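PDB 5FTZ: chitin binding protein from Streptomyces lividans, which is an AA10 copper-dependent lytic polysaccharide monooxygenase that probably cleaves chitin by oxidation. Local coordinates for residues T119-V124 with T140-L145; L152-V157 with A163-S168. One frame throughout, in Å; residues are numbered along the deposited sequence.

Contact 1 and contact 2 follow one another along the chain. Contact 1 joins 119-124 to 140-145, and contact 2 is the hairpin pairing of 152-157 with 163-168. Their centres lie about 15 Å apart, and their nearest atoms are about 6 Å apart, so they do not touch. Both reach the same mixed sheet, where strand 93-100 pairs with strand 122-125 and with strand 148-157. Contact 2 is central, its centre about 5 Å from the centre of the chain. There the Phe164 side chain comes within about 4 Å of a copper ion. Contact 1 is more peripheral, about 14 Å from that centre.

Contact 1: residues T119-V124 with T140-L145; sequences TPFFTV and TLPSGL
Phe121 and Pro142 meet at the margin of the beta-sandwich core expected of an AA10 monooxygenase. Phe121 leads into strand 122-125 of the mixed sheet. Pro142 sits in the loop that joins strand 134-140 of the three-stranded sheet to strand 148-157 of the mixed sheet.

The main apolar contact is a CH-pi interaction. Pro142 CD lies over the centre of the Phe121 ring, 3.8 Å from the centroid and 11° off the ring normal. CG of the proline is farther out, 4.2 Å from Phe121 CD2. The first torsion of Phe121 is 68°, which sets CG between the backbone N and the carbonyl carbon and carries the ring across to the loop. Val100 and Phe172 also touch Pro142, while Tyr98 touches Phe121. Leu141 turns its CB away from Phe121 and packs on Val75, Tyr81 and Phe83.

The polar part runs through the backbone. No direct hydrogen bond joins the two segments. Thr140 O approaches the Phe121 ring obliquely, 3.4 Å from CD1. One water bridges the two segments by donating to both carbonyls. Neighbouring backbone bonds fix each side: Phe121 and Phe122 bond to Tyr98, Leu141 to Gln79, and Pro142 to Gly78.

The joint is small, with 175 Å² buried in all, and Thr140 is exposed. The bridging water lies 2.9 Å from Phe121 O and 2.7 Å from Thr140 O.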
loop_
_atom_site.group_PDB
_atom_site.type_symbol
_atom_site.label_atom_id
_atom_site.label_comp_id
_atom_site.label_asym_id
_atom_site.label_seq_id
_atom_site.Cartn_x
_atom_site.Cartn_y
_atom_site.Cartn_z
ATOM N N THR A 119 -24.222 1.750 -10.105
ATOM C CA THR A 119 -23.594 2.915 -9.453
ATOM C C THR A 119 -23.932 2.795 -7.948
ATOM O O THR A 119 -25.097 2.934 -7.597
ATOM C CB THR A 119 -24.132 4.243 -10.003
ATOM O OG1 THR A 119 -23.749 4.343 -11.385
ATOM C CG2 THR A 119 -23.567 5.498 -9.253
ATOM N N PRO A 120 -22.910 2.666 -7.111
ATOM C CA PRO A 120 -23.195 2.540 -5.676
ATOM C C PRO A 120 -23.917 3.747 -5.119
ATOM O O PRO A 120 -23.680 4.901 -5.542
ATOM C CB PRO A 120 -21.844 2.423 -5.031
ATOM C CG PRO A 120 -20.835 2.701 -6.038
ATOM C CD PRO A 120 -21.474 2.581 -7.379
ATOM N N PHE A 121 -24.834 3.536 -4.207
ATOM C CA PHE A 121 -25.527 4.655 -3.585
ATOM C C PHE A 121 -24.711 5.319 -2.473
ATOM O O PHE A 121 -25.061 6.413 -2.027
ATOM C CB PHE A 121 -26.908 4.277 -3.123
ATOM C CG PHE A 121 -26.955 3.301 -1.958
ATOM C CD1 PHE A 121 -26.877 3.741 -0.636
ATOM C CD2 PHE A 121 -27.067 1.927 -2.184
ATOM C CE1 PHE A 121 -26.908 2.865 0.398
ATOM C CE2 PHE A 121 -27.133 1.048 -1.107
ATOM C CZ PHE A 121 -27.015 1.519 0.158
ATOM N N PHE A 122 -23.671 4.649 -2.001
ATOM C CA PHE A 122 -22.830 5.147 -0.924
ATOM C C PHE A 122 -21.472 4.540 -1.127
ATOM O O PHE A 122 -21.358 3.316 -1.304
ATOM C CB PHE A 122 -23.443 4.731 0.425
ATOM C CG PHE A 122 -22.650 5.109 1.638
ATOM C CD1 PHE A 122 -21.995 6.311 1.752
ATOM C CD2 PHE A 122 -22.662 4.241 2.743
ATOM C CE1 PHE A 122 -21.313 6.624 2.935
ATOM C CE2 PHE A 122 -21.976 4.554 3.904
ATOM C CZ PHE A 122 -21.312 5.761 3.996
ATOM N N THR A 123 -20.436 5.381 -1.115
ATOM C CA THR A 123 -19.043 4.936 -1.266
ATOM C C THR A 123 -18.214 5.574 -0.191
ATOM O O THR A 123 -18.384 6.787 0.021
ATOM C CB THR A 123 -18.473 5.372 -2.653
ATOM O OG1 THR A 123 -19.284 4.820 -3.705
ATOM C CG2 THR A 123 -17.043 4.926 -2.857
ATOM N N VAL A 124 -17.292 4.811 0.409
ATOM C CA VAL A 124 -16.335 5.362 1.401
ATOM C C VAL A 124 -14.922 5.036 0.956
ATOM O O VAL A 124 -14.453 3.906 1.166
ATOM C CB VAL A 124 -16.647 4.823 2.779
ATOM C CG1 VAL A 124 -15.764 5.447 3.821
ATOM C CG2 VAL A 124 -18.100 5.119 3.148
ATOM N N THR A 140 -26.795 7.648 3.094
ATOM C CA THR A 140 -28.218 7.863 2.859
ATOM C C THR A 140 -28.779 6.746 1.993
ATOM O O THR A 140 -28.259 6.455 0.914
ATOM C CB THR A 140 -28.433 9.212 2.141
ATOM O OG1 THR A 140 -27.766 10.182 2.925
ATOM C CG2 THR A 140 -29.874 9.552 2.011
ATOM N N LEU A 141 -29.840 6.139 2.487
ATOM C CA LEU A 141 -30.483 5.046 1.773
ATOM C C LEU A 141 -31.065 5.578 0.473
ATOM O O LEU A 141 -31.557 6.743 0.434
ATOM C CB LEU A 141 -31.573 4.458 2.626
ATOM C CG LEU A 141 -31.072 3.633 3.836
ATOM C CD1 LEU A 141 -32.162 3.418 4.860
ATOM C CD2 LEU A 141 -30.453 2.330 3.332
ATOM N N PRO A 142 -31.068 4.758 -0.570
ATOM C CA PRO A 142 -31.687 5.165 -1.860
ATOM C C PRO A 142 -33.169 5.442 -1.695
ATOM O O PRO A 142 -33.830 4.900 -0.824
ATOM C CB PRO A 142 -31.474 3.957 -2.788
ATOM C CG PRO A 142 -31.138 2.845 -1.896
ATOM C CD PRO A 142 -30.600 3.370 -0.591
ATOM N N SER A 143 -33.666 6.367 -2.527
ATOM C CA SER A 143 -35.092 6.642 -2.650
ATOM C C SER A 143 -35.736 5.896 -3.797
ATOM O O SER A 143 -35.075 5.162 -4.539
ATOM C CB SER A 143 -35.349 8.129 -2.729
ATOM O OG SER A 143 -34.980 8.614 -3.983
ATOM N N GLY A 144 -37.053 6.081 -3.951
ATOM C CA GLY A 144 -37.754 5.524 -5.083
ATOM C C GLY A 144 -37.953 4.043 -5.106
ATOM O O GLY A 144 -38.257 3.476 -6.197
ATOM N N LEU A 145 -37.825 3.388 -3.958
ATOM C CA LEU A 145 -37.922 1.927 -3.877
ATOM C C LEU A 145 -39.016 1.499 -2.909
ATOM O O LEU A 145 -39.297 2.183 -1.916
ATOM C CB LEU A 145 -36.586 1.306 -3.431
ATOM C CG LEU A 145 -35.397 1.665 -4.300
ATOM C CD1 LEU A 145 -34.148 1.030 -3.671
ATOM C CD2 LEU A 145 -35.538 1.179 -5.729
HETATM O O HOH W 1 -27.645 7.608 -1.477
#

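Contact 2: residues L152-V157 with A163-S168; sequences LAVWTV and AFYACS
Trp155 and Phe164 form the tight end of this contact. Their side chains lie side by side. The ring planes are inclined at 30° and offset, with little overlap. Trp155 CG is anti to its own N (chi1 169°) and Phe164 CG anti to its carbonyl carbon (chi1 -69°); these different first torsions turn the two rings alongside each other, and Trp155 CE3 comes within 3.5 Å of Phe164 CD1. Val157 CG2 meets the Phe164 ring at its edge, 3.9 Å from CE1. Phe164 also meets His1, a copper ligand, edge-to-face. With an alanine in place of Phe164, Trp155 and Val157 would probably face a gap and His1 would lose its edge-to-face partner.

The backbones form an antiparallel beta hairpin inside the mixed sheet. Four hydrogen bonds link Ala153 to Ala166 and Trp155 to Phe164, each pair bonding both ways. On the other face, Val154 CG1 lies over the Tyr165 ring, 4.2 Å from its centroid, while Tyr165 OH bonds to Pro35 O.

The CB atoms of Ala153 and Ala166 are 4.4 Å apart. The looser side is at Thr156, the one partly exposed residue, which meets Ala163 lightly: OG1 is 3.9 Å from Ala163 CB.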
loop_
_atom_site.group_PDB
_atom_site.type_symbol
_atom_site.label_atom_id
_atom_site.label_comp_id
_atom_site.label_asym_id
_atom_site.label_seq_id
_atom_site.Cartn_x
_atom_site.Cartn_y
_atom_site.Cartn_z
ATOM N N LEU A 152 -26.068 -4.787 -1.476
ATOM C CA LEU A 152 -24.754 -5.458 -1.615
ATOM C C LEU A 152 -23.689 -4.544 -1.105
ATOM O O LEU A 152 -23.531 -3.420 -1.621
ATOM C CB LEU A 152 -24.498 -5.856 -3.070
ATOM C CG LEU A 152 -23.109 -6.429 -3.345
ATOM C CD1 LEU A 152 -22.930 -7.773 -2.719
ATOM C CD2 LEU A 152 -22.838 -6.480 -4.841
ATOM N N ALA A 153 -22.928 -5.017 -0.118
ATOM C CA ALA A 153 -21.801 -4.308 0.451
ATOM C C ALA A 153 -20.548 -4.976 -0.004
ATOM O O ALA A 153 -20.440 -6.197 0.053
ATOM C CB ALA A 153 -21.942 -4.329 1.964
ATOM N N VAL A 154 -19.619 -4.178 -0.494
ATOM C CA VAL A 154 -18.348 -4.670 -0.999
ATOM C C VAL A 154 -17.204 -3.942 -0.314
ATOM O O VAL A 154 -17.127 -2.711 -0.357
ATOM C CB VAL A 154 -18.278 -4.528 -2.522
ATOM C CG1 VAL A 154 -16.982 -5.207 -2.995
ATOM C CG2 VAL A 154 -19.481 -5.156 -3.238
ATOM N N TRP A 155 -16.340 -4.716 0.338
ATOM C CA TRP A 155 -15.156 -4.212 1.039
ATOM C C TRP A 155 -13.910 -4.615 0.258
ATOM O O TRP A 155 -13.606 -5.776 0.178
ATOM C CB TRP A 155 -15.149 -4.802 2.443
ATOM C CG TRP A 155 -13.870 -4.595 3.197
ATOM C CD1 TRP A 155 -13.048 -3.520 3.141
ATOM C CD2 TRP A 155 -13.304 -5.478 4.189
ATOM N NE1 TRP A 155 -11.957 -3.699 4.004
ATOM C CE2 TRP A 155 -12.138 -4.876 4.682
ATOM C CE3 TRP A 155 -13.703 -6.713 4.721
ATOM C CZ2 TRP A 155 -11.329 -5.503 5.638
ATOM C CZ3 TRP A 155 -12.941 -7.278 5.696
ATOM C CH2 TRP A 155 -11.768 -6.686 6.130
ATOM N N THR A 156 -13.220 -3.634 -0.327
ATOM C CA THR A 156 -12.047 -3.931 -1.139
ATOM C C THR A 156 -10.776 -3.743 -0.337
ATOM O O THR A 156 -10.569 -2.703 0.296
ATOM C CB THR A 156 -12.020 -3.096 -2.393
ATOM O OG1 THR A 156 -13.200 -3.370 -3.184
ATOM C CG2 THR A 156 -10.758 -3.372 -3.237
ATOM N N VAL A 157 -9.936 -4.779 -0.337
ATOM C CA VAL A 157 -8.742 -4.795 0.484
ATOM C C VAL A 157 -7.536 -4.230 -0.270
ATOM O O VAL A 157 -7.250 -4.652 -1.389
ATOM C CB VAL A 157 -8.477 -6.233 0.978
ATOM C CG1 VAL A 157 -7.204 -6.329 1.795
ATOM C CG2 VAL A 157 -9.693 -6.713 1.813
ATOM N N ALA A 163 -11.803 -8.819 -2.354
ATOM C CA ALA A 163 -12.862 -8.029 -1.730
ATOM C C ALA A 163 -13.766 -9.002 -0.992
ATOM O O ALA A 163 -13.875 -10.164 -1.366
ATOM C CB ALA A 163 -13.623 -7.211 -2.761
ATOM N N PHE A 164 -14.486 -8.455 -0.010
ATOM C CA PHE A 164 -15.509 -9.214 0.732
ATOM C C PHE A 164 -16.845 -8.724 0.316
ATOM O O PHE A 164 -17.042 -7.527 0.155
ATOM C CB PHE A 164 -15.289 -9.092 2.221
ATOM C CG PHE A 164 -14.029 -9.805 2.697
ATOM C CD1 PHE A 164 -12.765 -9.242 2.516
ATOM C CD2 PHE A 164 -14.126 -11.079 3.224
ATOM C CE1 PHE A 164 -11.622 -9.936 2.914
ATOM C CE2 PHE A 164 -12.977 -11.761 3.595
ATOM C CZ PHE A 164 -11.768 -11.216 3.389
ATOM N N TYR A 165 -17.738 -9.676 0.104
ATOM C CA TYR A 165 -19.080 -9.430 -0.422
ATOM C C TYR A 165 -20.145 -9.814 0.572
ATOM O O TYR A 165 -20.096 -10.890 1.156
ATOM C CB TYR A 165 -19.279 -10.251 -1.699
ATOM C CG TYR A 165 -18.383 -9.753 -2.820
ATOM C CD1 TYR A 165 -17.068 -10.187 -2.943
ATOM C CD2 TYR A 165 -18.862 -8.910 -3.806
ATOM C CE1 TYR A 165 -16.225 -9.712 -3.964
ATOM C CE2 TYR A 165 -18.018 -8.392 -4.785
ATOM C CZ TYR A 165 -16.716 -8.808 -4.870
ATOM O OH TYR A 165 -15.933 -8.261 -5.889
ATOM N N ALA A 166 -21.125 -8.929 0.793
ATOM C CA ALA A 166 -22.168 -9.232 1.763
ATOM C C ALA A 166 -23.530 -8.710 1.260
ATOM O O ALA A 166 -23.711 -7.495 1.120
ATOM C CB ALA A 166 -21.867 -8.608 3.115
ATOM N N CYS A 167 -24.404 -9.642 0.946
ATOM C CA CYS A 167 -25.776 -9.297 0.503
ATOM C C CYS A 167 -26.681 -9.216 1.704
ATOM O O CYS A 167 -26.714 -10.188 2.493
ATOM C CB CYS A 167 -26.318 -10.386 -0.415
ATOM S SG CYS A 167 -25.414 -10.400 -1.991
ATOM N N SER A 168 -27.496 -8.165 1.820
ATOM C CA SER A 168 -28.452 -8.018 2.872
ATOM C C SER A 168 -29.822 -7.839 2.279
ATOM O O SER A 168 -30.055 -6.898 1.498
ATOM C CB SER A 168 -28.116 -6.850 3.736
ATOM O OG SER A 168 -26.831 -6.936 4.329
#